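Side-chain contacts in peptidase (Yersinia bercovieri, PDB 5NYW), which is of unknown function but belongs to the proteasome beta-subunit family of Ntn hydrolases, as an ancestral-type (Anbu) subunit that assembles into large multimers: residues 4-7 with 12-15; 143-148 with 157-162; 195-200 with 205-210; 117-120 with 124-127; 79-84 with 134-139. All coordinates share one frame; numbering follows the deposited sequence.

Interaction 1: 4-7 with 12-15; sequences VAMR and LAFA. Unlike the reference sequence in segment 12-15: Ala13 (reference Val).
Val4 and Ala15 exchange two backbone hydrogen bonds, and Met6 and Ala13 exchange two more. The first pair is tied by Val4 N to Ala15 O at 2.7 Å and by the return bond from Ala15 N to Val4 O. The longest of the four, Ala13 N to Met6 O, is still only 3.0 Å. On the face carrying these four residues, Val4 turns CG1 between its backbone N and carbonyl carbon (chi1 57°), which lays that methyl against Ala15 CB at 3.6 Å. Met6 and Ala13 touch more lightly, CB to CB at 4.3 Å; beyond CB the methionine leaves the pair, with CG anti to the carbonyl carbon and the extended chain running on to Ala171, Cys174 and Ala175 of helix 168-185.

These are the two opening strands of the chain, 2-7 and 11-23, paired as an antiparallel beta hairpin inside one of the two sheets of the Ntn-hydrolase sandwich. The opposite face of the hairpin looks toward the other sheet. Here Ala5 CB approaches the Phe14 ring obliquely, 3.5 Å from CD1, and Leu12 bends its CD2 methyl back to within 3.5 Å of Met6 O. The same methyl brushes Arg7 CB at 4.1 Å.

Arg7 itself stretches out almost straight from CG to NE, and NE hydrogen-bonds Leu125 O. Leu127 lies on Ala5, Arg7 and Leu12, while Val45 and Gln47 of strand 42-50 touch Phe14; Gln47 NE2 also bonds Val4 O.

Interaction 2: 143-148 with 157-162; sequences TPYFQI and IIDRVL
Tyr145 lies with one face of its ring over the CG2 methyl of Ile158. The methyl sits almost exactly above the ring centre, 3.4 Å from the centroid and 7° off the normal, a close CH-pi contact in which all six ring carbons share. The phenol oxygen, meanwhile, reaches past the isoleucine to the next residue of the helix. Tyr145 OH donates to Asp159 OD1 at 2.7 Å, meeting the syn side of the carboxylate but 34° out of its plane, with ring and carboxylate turned well away from coplanar. Lys155 NZ also bonds this hydroxyl and makes a long, weak ion pair with Asp159 OD2, so the tyrosine oxygen has two partners, which together with the methyl on its face probably restrict rotation of the ring.

The first torsion of Tyr145 (chi1 74°) puts CG between the backbone N and the carbonyl carbon, which turns the ring toward the helix. At its root, CB meets Leu162 CD2 at 4.0 Å. Gln147 fills in beside the ring edge with CG, and its NE2 lies 3.7 Å from Ile158 CD1; that amide nitrogen has its polar partner in Tyr2 OH.

Farther round the helix, Arg160 forms a salt bridge with Asp180 of a neighbouring subunit, while Thr143 OG1 bonds Thr29 O and Ser28 OG of a third subunit. Helix 155-161 follows strand 145-149 and runs back antiparallel to it, their segment axes 11.1 Å apart: a helix laid on the sheet, as in the outer helical layers of the alpha-beta-beta-alpha sandwich of Ntn hydrolases.

Interaction 3: 195-200 with 205-210; sequences VMIYPL and TEQQYR
Gln207 sits at the centre of an inverse gamma turn where it meets Ile197, and it serves the hairpin with both its backbone and its side chain. Its carbonyl accepts Ile197 N at 2.9 Å, and Met196 crowds the same oxygen, with CG 3.2 Å from Gln207 O. The side chain then swings across the partner strand: Gln207 CB lies 3.3 Å from Ile197 O. From there the extended chain takes OE1 to within 3.8 Å of both CB and CD1 of Ile197 and rests NE2 beside CD and CG of Pro199.

Beyond the turn the pairing becomes regular, with Val195 and Tyr209 bonded in both directions; Val195 N to Tyr209 O is nearly straight at 175°. Val195 CG2 packs on Tyr209 CB at 3.5 Å, near the plane of the ring at its edge. On the other face, Met196 carries CG opposite its backbone N (chi1 172°) and stays extended, delivering CE to Thr205 CA at 4.0 Å.

Val195 and Ile197 press on Met172 of helix 168-185, Leu239 and Leu241 of a neighbouring subunit cover Ile197 and Tyr209, and Met196 and Thr205 face Leu35 and Thr43 of strands 33-38 and 42-50 in the opposing sheet.

Interaction 4: 117-120 with 124-127; sequences GGQI and GLRL
Gly117 and Leu127 form the close-packed end of this contact. With no side chain on the glycine, Leu127 can drop its CD1 methyl over the backbone, 3.9 Å from Gly117 CA; its chi1 of 171° sets CG trans to the backbone N and so carries CD1 over the glycine. One step along, Gly118 and Arg126 trade two backbone bonds, Gly118 N to Arg126 O and Arg126 N to Gly118 O, each 2.9 Å. Gly118 holds phi 150° and psi -155°, a region in which a CB would collide with the preceding carbonyl oxygen.

Toward the turn the packing slackens. Gln119 lies alongside exposed Gly124, with CG 3.7 Å from Gly124 O, and its OE1 comes no nearer than 4.0 Å to Leu125 CD2. What steadies the amide is polar and lies elsewhere: OE1 bonds Tyr198 OH, and NE2 bonds Asp201 OD1 and Glu123 O. Arg126 likewise leaves the contact, its side chain heading off to a salt bridge from NE to Glu138 OE2 and lying against Met80 and Tyr81 of helix 80-98. Leu127 turns the other way, toward the facing sheet.

The two strands, 112-120 and 126-130, thus make a beta hairpin with one face to a helix and the other to the second sheet, the position of an inner layer in the Ntn-hydrolase alpha-beta-beta-alpha sandwich.

Interaction 5: 79-84 with 134-139; sequences SMYEAA and GNFIEA
Tyr81 OH is gripped by two groups of a neighbouring subunit, Ser57 OG and Arg97 NH1, and this anchors a ring whose face receives Phe136. The two aromatics make an offset edge-to-face pair: the Phe136 edge points at the Tyr81 face, planes 77° apart and centroids at 5.5 Å. Tyr81 CE2 and Phe136 CE1 come closest, at 3.8 Å.

Phe136 is held on its own face as well. Ala84 CB sits 3.8 Å above the ring centroid, only 7° off the normal, and Ala84 O lies 3.6 Å from Phe136 CE2. With CG of Phe136 between the backbone N and the carbonyl carbon (chi1 50°), the ring reaches from the strand to the first turn of the helix, where Tyr81 and Ala84, three residues apart, both meet it. Phe128 meets Phe136 with its ring nearly perpendicular, extending the aromatic cluster.

The helix starts at Ser79, whose side chain caps it through a weak bond from Glu82 N. On the strand side, Glu138 N bonds Gln56 OE1 of the same neighbouring subunit. Helix 80-98 therefore packs on strand 136-138, the outermost strand of the five-stranded sheet within this chain, as an outer helical layer of the proteasome-type sandwich, right at a subunit interface.

Interactions 1, 3 and 4 are antiparallel hairpins. Interaction 1 lies deepest, its centre about 6 Å from that of the chain; apolar residues dominate it, and it shares a sheet with interaction 3, Leu12 and Phe14 bonding to Tyr198 and Met196. Polar side chains of interactions 1 and 3 bridge to interaction 4 in the facing sheet. Interactions 2 and 5 each set a helix on a strand, so side chains and rings replace backbone bonding. Interaction 1 alone touches no other subunit; interactions 2 and 3 are only partly buried, and 5, though buried, lies at a subunit interface. Phe146 packs on Ile137, bringing 143-148 against 134-139, while a backbone bond between Leu127 and Ala139 joins interactions 4 and 5.

Interaction 1: 4-7 with 12-15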
# COMPACT_ATOMS: atom_id res chain seq x y z
N VAL L 4 5.49 12.67 -42.02
CA VAL L 4 6.42 13.75 -41.74
C VAL L 4 5.67 15.08 -41.75
O VAL L 4 4.73 15.27 -42.52
CB VAL L 4 7.63 13.78 -42.75
CG1 VAL L 4 7.17 13.90 -44.21
CG2 VAL L 4 8.62 14.91 -42.40
N ALA L 5 6.08 15.99 -40.87
CA ALA L 5 5.51 17.32 -40.85
C ALA L 5 6.63 18.32 -40.67
O ALA L 5 7.54 18.09 -39.89
CB ALA L 5 4.48 17.44 -39.74
N MET L 6 6.55 19.42 -41.39
CA MET L 6 7.58 20.44 -41.38
C MET L 6 7.00 21.81 -41.03
O MET L 6 5.98 22.21 -41.60
CB MET L 6 8.27 20.51 -42.75
CG MET L 6 8.89 19.21 -43.21
SD MET L 6 9.26 19.20 -44.98
CE MET L 6 10.17 17.67 -45.15
N ARG L 7 7.62 22.49 -40.08
CA ARG L 7 7.24 23.86 -39.75
C ARG L 7 8.29 24.87 -40.22
O ARG L 7 9.39 24.92 -39.67
CB ARG L 7 7.02 24.02 -38.24
CG ARG L 7 6.71 25.43 -37.79
CD ARG L 7 6.65 25.49 -36.27
NE ARG L 7 6.55 26.85 -35.74
CZ ARG L 7 7.58 27.58 -35.33
NH1 ARG L 7 7.37 28.80 -34.86
NH2 ARG L 7 8.81 27.09 -35.36
N LEU L 12 3.36 25.31 -43.20
CA LEU L 12 3.59 23.93 -42.81
C LEU L 12 3.45 22.98 -44.00
O LEU L 12 2.63 23.22 -44.89
CB LEU L 12 2.63 23.51 -41.70
CG LEU L 12 2.78 24.03 -40.28
CD1 LEU L 12 1.45 24.46 -39.78
CD2 LEU L 12 3.25 22.88 -39.44
N ALA L 13 4.26 21.92 -44.01
CA ALA L 13 4.13 20.86 -45.00
C ALA L 13 3.91 19.52 -44.31
O ALA L 13 4.58 19.19 -43.33
CB ALA L 13 5.38 20.81 -45.92
N PHE L 14 2.97 18.73 -44.81
CA PHE L 14 2.68 17.41 -44.24
C PHE L 14 2.75 16.30 -45.27
O PHE L 14 2.30 16.47 -46.41
CB PHE L 14 1.29 17.39 -43.59
CG PHE L 14 1.07 18.47 -42.58
CD1 PHE L 14 1.39 18.26 -41.26
CD2 PHE L 14 0.54 19.68 -42.95
CE1 PHE L 14 1.19 19.25 -40.31
CE2 PHE L 14 0.33 20.68 -42.00
CZ PHE L 14 0.66 20.46 -40.69
N ALA L 15 3.28 15.14 -44.87
CA ALA L 15 3.21 13.96 -45.75
C ALA L 15 3.03 12.65 -44.99
O ALA L 15 3.75 12.35 -44.04
CB ALA L 15 4.44 13.89 -46.60

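Interaction 2: 143-148 with 157-162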
# COMPACT_ATOMS: atom_id res chain seq x y z
N THR L 143 14.92 22.67 -34.71
CA THR L 143 14.38 21.38 -35.14
C THR L 143 13.00 21.62 -35.79
O THR L 143 11.96 21.56 -35.13
CB THR L 143 14.26 20.39 -33.95
OG1 THR L 143 15.55 20.20 -33.34
CG2 THR L 143 13.69 19.06 -34.40
N PRO L 144 12.99 21.93 -37.10
CA PRO L 144 11.74 22.37 -37.72
C PRO L 144 10.88 21.26 -38.31
O PRO L 144 9.92 21.58 -39.00
CB PRO L 144 12.23 23.34 -38.81
CG PRO L 144 13.56 22.81 -39.21
CD PRO L 144 14.16 22.17 -37.96
N TYR L 145 11.17 20.00 -38.02
CA TYR L 145 10.36 18.89 -38.54
C TYR L 145 10.30 17.70 -37.55
O TYR L 145 11.19 17.55 -36.71
CB TYR L 145 10.91 18.38 -39.89
CG TYR L 145 12.19 17.57 -39.74
CD1 TYR L 145 13.43 18.21 -39.64
CD2 TYR L 145 12.15 16.17 -39.63
CE1 TYR L 145 14.61 17.47 -39.47
CE2 TYR L 145 13.32 15.43 -39.46
CZ TYR L 145 14.55 16.08 -39.39
OH TYR L 145 15.73 15.36 -39.23
N PHE L 146 9.27 16.85 -37.68
CA PHE L 146 9.14 15.61 -36.89
C PHE L 146 8.84 14.43 -37.80
O PHE L 146 8.15 14.59 -38.80
CB PHE L 146 8.02 15.72 -35.86
CG PHE L 146 8.31 16.64 -34.73
CD1 PHE L 146 9.53 16.61 -34.10
CD2 PHE L 146 7.34 17.55 -34.31
CE1 PHE L 146 9.79 17.49 -33.04
CE2 PHE L 146 7.60 18.42 -33.26
CZ PHE L 146 8.82 18.39 -32.62
N GLN L 147 9.32 13.25 -37.44
CA GLN L 147 8.90 12.06 -38.17
C GLN L 147 8.32 11.03 -37.21
O GLN L 147 8.82 10.86 -36.09
CB GLN L 147 10.08 11.44 -38.93
CG GLN L 147 10.94 12.38 -39.74
CD GLN L 147 12.17 11.65 -40.28
OE1 GLN L 147 13.15 11.47 -39.56
NE2 GLN L 147 12.13 11.25 -41.55
N ILE L 148 7.29 10.30 -37.64
CA ILE L 148 6.81 9.13 -36.91
C ILE L 148 6.70 7.93 -37.87
O ILE L 148 6.63 8.11 -39.10
CB ILE L 148 5.44 9.41 -36.21
CG1 ILE L 148 4.37 9.86 -37.21
CG2 ILE L 148 5.62 10.48 -35.12
CD1 ILE L 148 2.98 10.16 -36.56
N ILE L 157 17.86 12.91 -46.34
CA ILE L 157 17.57 13.96 -47.29
C ILE L 157 17.01 15.19 -46.57
O ILE L 157 17.29 16.33 -46.96
CB ILE L 157 16.60 13.49 -48.38
CG1 ILE L 157 16.46 14.57 -49.44
CG2 ILE L 157 15.26 13.11 -47.78
CD1 ILE L 157 17.79 15.00 -50.04
N ILE L 158 16.23 14.98 -45.51
CA ILE L 158 15.65 16.10 -44.76
C ILE L 158 16.75 16.89 -44.08
O ILE L 158 16.78 18.11 -44.14
CB ILE L 158 14.62 15.64 -43.71
CG1 ILE L 158 13.43 14.99 -44.40
CG2 ILE L 158 14.09 16.81 -42.92
CD1 ILE L 158 12.48 14.38 -43.44
N ASP L 159 17.70 16.19 -43.47
CA ASP L 159 18.82 16.85 -42.83
C ASP L 159 19.69 17.61 -43.83
O ASP L 159 20.35 18.57 -43.47
CB ASP L 159 19.66 15.84 -42.06
CG ASP L 159 18.99 15.38 -40.77
OD1 ASP L 159 18.17 16.15 -40.22
OD2 ASP L 159 19.27 14.23 -40.34
N ARG L 160 19.71 17.17 -45.09
CA ARG L 160 20.59 17.80 -46.07
C ARG L 160 20.06 19.10 -46.65
O ARG L 160 20.84 20.03 -46.88
CB ARG L 160 20.86 16.85 -47.24
CG ARG L 160 21.85 15.75 -46.97
CD ARG L 160 22.09 14.92 -48.23
NE ARG L 160 22.95 13.77 -47.99
CZ ARG L 160 24.28 13.82 -47.99
NH1 ARG L 160 24.90 14.97 -48.23
NH2 ARG L 160 24.99 12.72 -47.75
N VAL L 161 18.75 19.19 -46.85
CA VAL L 161 18.19 20.30 -47.61
C VAL L 161 17.15 21.15 -46.86
O VAL L 161 16.93 22.30 -47.23
CB VAL L 161 17.55 19.79 -48.92
CG1 VAL L 161 18.51 18.89 -49.67
CG2 VAL L 161 16.28 19.05 -48.65
N LEU L 162 16.55 20.63 -45.80
CA LEU L 162 15.50 21.40 -45.11
C LEU L 162 16.09 22.25 -43.99
O LEU L 162 16.94 21.79 -43.22
CB LEU L 162 14.40 20.48 -44.54
CG LEU L 162 13.14 21.20 -44.02
CD1 LEU L 162 12.20 21.63 -45.16
CD2 LEU L 162 12.35 20.41 -42.98

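Interaction 3: 195-200 with 205-210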
# COMPACT_ATOMS: atom_id res chain seq x y z
N VAL L 195 -0.95 14.14 -48.71
CA VAL L 195 -0.10 15.30 -48.50
C VAL L 195 -0.90 16.60 -48.39
O VAL L 195 -2.06 16.68 -48.81
CB VAL L 195 0.94 15.44 -49.64
CG1 VAL L 195 1.73 14.15 -49.83
CG2 VAL L 195 0.26 15.83 -50.93
N MET L 196 -0.28 17.62 -47.82
CA MET L 196 -0.90 18.93 -47.75
C MET L 196 0.10 20.06 -47.55
O MET L 196 1.07 19.92 -46.82
CB MET L 196 -1.93 18.98 -46.63
CG MET L 196 -2.45 20.37 -46.40
SD MET L 196 -3.78 20.40 -45.24
CE MET L 196 -3.79 22.14 -44.81
N ILE L 197 -0.13 21.18 -48.22
CA ILE L 197 0.60 22.40 -47.94
C ILE L 197 -0.33 23.40 -47.26
O ILE L 197 -1.41 23.69 -47.77
CB ILE L 197 1.15 23.03 -49.21
CG1 ILE L 197 2.13 22.08 -49.90
CG2 ILE L 197 1.76 24.39 -48.89
CD1 ILE L 197 2.66 22.62 -51.22
N TYR L 198 0.07 23.89 -46.09
CA TYR L 198 -0.68 24.94 -45.40
C TYR L 198 0.12 26.23 -45.34
O TYR L 198 1.07 26.35 -44.56
CB TYR L 198 -1.05 24.53 -43.98
CG TYR L 198 -1.75 25.67 -43.26
CD1 TYR L 198 -3.11 25.88 -43.41
CD2 TYR L 198 -1.03 26.56 -42.46
CE1 TYR L 198 -3.74 26.93 -42.78
CE2 TYR L 198 -1.65 27.60 -41.83
CZ TYR L 198 -3.00 27.79 -41.99
OH TYR L 198 -3.60 28.84 -41.33
N PRO L 199 -0.26 27.21 -46.16
CA PRO L 199 0.40 28.53 -46.09
C PRO L 199 -0.01 29.37 -44.86
O PRO L 199 -1.16 29.33 -44.42
CB PRO L 199 -0.04 29.20 -47.40
CG PRO L 199 -1.26 28.48 -47.84
CD PRO L 199 -1.18 27.08 -47.30
N LEU L 200 0.96 30.08 -44.30
CA LEU L 200 0.75 30.94 -43.14
C LEU L 200 -0.44 31.87 -43.32
O LEU L 200 -0.63 32.48 -44.37
CB LEU L 200 2.02 31.75 -42.84
CG LEU L 200 1.94 32.83 -41.76
CD1 LEU L 200 1.63 32.23 -40.40
CD2 LEU L 200 3.24 33.66 -41.71
N THR L 205 -7.49 24.54 -46.36
CA THR L 205 -7.19 23.14 -46.61
C THR L 205 -7.33 22.87 -48.11
O THR L 205 -7.61 21.74 -48.54
CB THR L 205 -8.10 22.20 -45.82
OG1 THR L 205 -9.47 22.52 -46.10
CG2 THR L 205 -7.84 22.37 -44.33
N GLU L 206 -7.18 23.93 -48.90
CA GLU L 206 -7.36 23.84 -50.34
C GLU L 206 -6.24 23.00 -50.94
O GLU L 206 -6.46 22.25 -51.89
CB GLU L 206 -7.37 25.25 -50.95
CG GLU L 206 -7.63 25.29 -52.45
CD GLU L 206 -9.03 24.83 -52.81
OE1 GLU L 206 -9.93 24.84 -51.93
OE2 GLU L 206 -9.23 24.44 -53.98
N GLN L 207 -5.04 23.11 -50.38
CA GLN L 207 -3.91 22.36 -50.88
C GLN L 207 -3.73 21.03 -50.14
O GLN L 207 -2.66 20.76 -49.59
CB GLN L 207 -2.63 23.19 -50.78
CG GLN L 207 -2.64 24.42 -51.66
CD GLN L 207 -1.32 25.18 -51.66
OE1 GLN L 207 -0.33 24.75 -52.26
NE2 GLN L 207 -1.30 26.31 -50.97
N GLN L 208 -4.77 20.20 -50.15
CA GLN L 208 -4.68 18.82 -49.68
C GLN L 208 -4.76 17.88 -50.87
O GLN L 208 -5.65 18.02 -51.70
CB GLN L 208 -5.78 18.47 -48.72
CG GLN L 208 -5.54 17.13 -48.10
CD GLN L 208 -6.78 16.54 -47.49
OE1 GLN L 208 -7.83 17.18 -47.45
NE2 GLN L 208 -6.67 15.30 -47.02
N TYR L 209 -3.87 16.88 -50.94
CA TYR L 209 -3.77 16.05 -52.14
C TYR L 209 -3.60 14.56 -51.84
O TYR L 209 -2.81 14.19 -50.97
CB TYR L 209 -2.56 16.51 -52.97
CG TYR L 209 -2.58 17.96 -53.38
CD1 TYR L 209 -3.52 18.44 -54.28
CD2 TYR L 209 -1.69 18.87 -52.81
CE1 TYR L 209 -3.53 19.78 -54.65
CE2 TYR L 209 -1.71 20.21 -53.16
CZ TYR L 209 -2.63 20.66 -54.08
OH TYR L 209 -2.65 21.99 -54.44
N ARG L 210 -4.27 13.72 -52.62
CA ARG L 210 -3.99 12.28 -52.59
C ARG L 210 -3.08 11.85 -53.74
O ARG L 210 -3.41 12.03 -54.91
CB ARG L 210 -5.28 11.45 -52.62
CG ARG L 210 -5.00 9.95 -52.84
CD ARG L 210 -6.06 9.04 -52.27
NE ARG L 210 -5.93 8.85 -50.82
CZ ARG L 210 -6.57 7.90 -50.15
NH1 ARG L 210 -6.41 7.77 -48.84
NH2 ARG L 210 -7.37 7.06 -50.79

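Interaction 4: 117-120 with 124-127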
# COMPACT_ATOMS: atom_id res chain seq x y z
N GLY L 117 -0.21 19.67 -36.15
CA GLY L 117 0.34 20.90 -36.68
C GLY L 117 -0.73 21.80 -37.24
O GLY L 117 -1.79 21.33 -37.65
N GLY L 118 -0.46 23.09 -37.27
CA GLY L 118 -1.42 24.00 -37.86
C GLY L 118 -1.41 25.38 -37.28
O GLY L 118 -0.40 25.84 -36.70
N GLN L 119 -2.56 26.04 -37.40
CA GLN L 119 -2.67 27.41 -36.93
C GLN L 119 -4.07 27.66 -36.41
O GLN L 119 -5.06 27.27 -37.05
CB GLN L 119 -2.34 28.39 -38.06
CG GLN L 119 -2.15 29.82 -37.62
CD GLN L 119 -1.78 30.73 -38.77
OE1 GLN L 119 -2.01 30.40 -39.93
NE2 GLN L 119 -1.16 31.88 -38.45
N ILE L 120 -4.14 28.30 -35.25
CA ILE L 120 -5.39 28.84 -34.71
C ILE L 120 -5.29 30.36 -34.77
O ILE L 120 -4.29 30.93 -34.31
CB ILE L 120 -5.63 28.38 -33.28
CG1 ILE L 120 -5.85 26.87 -33.25
CG2 ILE L 120 -6.82 29.10 -32.68
CD1 ILE L 120 -5.89 26.31 -31.86
N GLY L 124 0.86 32.11 -34.51
CA GLY L 124 1.59 31.64 -35.68
C GLY L 124 1.46 30.13 -35.83
O GLY L 124 0.64 29.49 -35.19
N LEU L 125 2.27 29.57 -36.70
CA LEU L 125 2.27 28.14 -36.92
C LEU L 125 2.82 27.40 -35.74
O LEU L 125 3.81 27.82 -35.17
CB LEU L 125 3.11 27.79 -38.12
CG LEU L 125 2.81 28.63 -39.33
CD1 LEU L 125 3.90 28.31 -40.30
CD2 LEU L 125 1.43 28.31 -39.87
N ARG L 126 2.18 26.30 -35.36
CA ARG L 126 2.74 25.44 -34.32
C ARG L 126 2.65 23.98 -34.73
O ARG L 126 1.71 23.56 -35.41
CB ARG L 126 2.03 25.68 -32.98
CG ARG L 126 2.12 27.12 -32.53
CD ARG L 126 1.55 27.37 -31.15
NE ARG L 126 2.44 26.93 -30.08
CZ ARG L 126 2.22 27.17 -28.79
NH1 ARG L 126 1.14 27.86 -28.43
NH2 ARG L 126 3.08 26.74 -27.87
N LEU L 127 3.66 23.21 -34.34
CA LEU L 127 3.77 21.79 -34.69
C LEU L 127 4.23 20.98 -33.49
O LEU L 127 5.22 21.34 -32.86
CB LEU L 127 4.75 21.60 -35.85
CG LEU L 127 5.14 20.16 -36.22
CD1 LEU L 127 3.94 19.37 -36.68
CD2 LEU L 127 6.27 20.13 -37.26

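Interaction 5: 79-84 with 134-139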
# COMPACT_ATOMS: atom_id res chain seq x y z
N SER L 79 -5.52 27.77 -28.04
CA SER L 79 -4.21 27.69 -28.70
C SER L 79 -3.84 26.26 -29.10
O SER L 79 -4.45 25.29 -28.66
CB SER L 79 -3.12 28.26 -27.79
OG SER L 79 -2.94 27.45 -26.64
N MET L 80 -2.83 26.14 -29.94
CA MET L 80 -2.32 24.86 -30.38
C MET L 80 -1.75 24.08 -29.19
O MET L 80 -1.79 22.85 -29.16
CB MET L 80 -1.24 25.06 -31.45
CG MET L 80 -0.95 23.84 -32.31
SD MET L 80 -2.39 23.46 -33.31
CE MET L 80 -2.53 25.03 -34.14
N TYR L 81 -1.24 24.81 -28.20
CA TYR L 81 -0.70 24.19 -27.00
C TYR L 81 -1.79 23.43 -26.25
O TYR L 81 -1.55 22.33 -25.74
CB TYR L 81 -0.05 25.23 -26.08
CG TYR L 81 0.55 24.59 -24.86
CD1 TYR L 81 -0.21 24.39 -23.71
CD2 TYR L 81 1.87 24.13 -24.88
CE1 TYR L 81 0.32 23.76 -22.60
CE2 TYR L 81 2.42 23.51 -23.76
CZ TYR L 81 1.63 23.33 -22.62
OH TYR L 81 2.12 22.71 -21.50
N GLU L 82 -2.99 24.02 -26.18
CA GLU L 82 -4.14 23.40 -25.53
C GLU L 82 -4.63 22.23 -26.36
O GLU L 82 -5.05 21.21 -25.83
CB GLU L 82 -5.27 24.41 -25.33
CG GLU L 82 -4.92 25.60 -24.45
CD GLU L 82 -6.11 26.52 -24.22
OE1 GLU L 82 -7.19 26.23 -24.77
OE2 GLU L 82 -5.95 27.54 -23.51
N ALA L 83 -4.54 22.38 -27.67
CA ALA L 83 -4.90 21.29 -28.56
C ALA L 83 -3.99 20.09 -28.28
O ALA L 83 -4.44 18.95 -28.24
CB ALA L 83 -4.78 21.74 -29.99
N ALA L 84 -2.70 20.35 -28.07
CA ALA L 84 -1.73 19.30 -27.74
C ALA L 84 -2.00 18.61 -26.41
O ALA L 84 -1.90 17.39 -26.34
CB ALA L 84 -0.30 19.86 -27.75
N GLY L 134 1.48 10.51 -23.52
CA GLY L 134 0.59 11.65 -23.60
C GLY L 134 1.25 13.01 -23.45
O GLY L 134 0.61 14.03 -23.67
N ASN L 135 2.54 13.03 -23.11
CA ASN L 135 3.27 14.28 -23.10
C ASN L 135 3.75 14.54 -24.52
O ASN L 135 3.48 13.73 -25.42
CB ASN L 135 4.43 14.24 -22.10
CG ASN L 135 5.45 13.18 -22.44
OD1 ASN L 135 5.15 12.25 -23.20
ND2 ASN L 135 6.65 13.28 -21.87
N PHE L 136 4.40 15.66 -24.75
CA PHE L 136 4.73 16.10 -26.11
C PHE L 136 5.88 17.12 -26.21
O PHE L 136 6.23 17.79 -25.24
CB PHE L 136 3.48 16.70 -26.75
CG PHE L 136 2.78 17.72 -25.88
CD1 PHE L 136 3.24 19.03 -25.82
CD2 PHE L 136 1.65 17.38 -25.16
CE1 PHE L 136 2.59 19.98 -25.03
CE2 PHE L 136 1.00 18.33 -24.38
CZ PHE L 136 1.47 19.62 -24.32
N ILE L 137 6.44 17.25 -27.41
CA ILE L 137 7.43 18.27 -27.69
C ILE L 137 7.00 19.13 -28.86
O ILE L 137 6.17 18.73 -29.70
CB ILE L 137 8.80 17.66 -28.00
CG1 ILE L 137 8.70 16.77 -29.23
CG2 ILE L 137 9.31 16.89 -26.80
CD1 ILE L 137 10.05 16.19 -29.73
N GLU L 138 7.59 20.32 -28.95
CA GLU L 138 7.21 21.27 -29.97
C GLU L 138 8.40 21.55 -30.91
O GLU L 138 9.56 21.63 -30.48
CB GLU L 138 6.68 22.57 -29.30
CG GLU L 138 6.06 23.58 -30.26
CD GLU L 138 5.30 24.69 -29.55
OE1 GLU L 138 5.37 24.74 -28.29
OE2 GLU L 138 4.58 25.46 -30.23
N ALA L 139 8.11 21.66 -32.20
CA ALA L 139 9.13 21.98 -33.18
C ALA L 139 9.55 23.43 -33.00
O ALA L 139 8.74 24.30 -32.68
CB ALA L 139 8.63 21.72 -34.58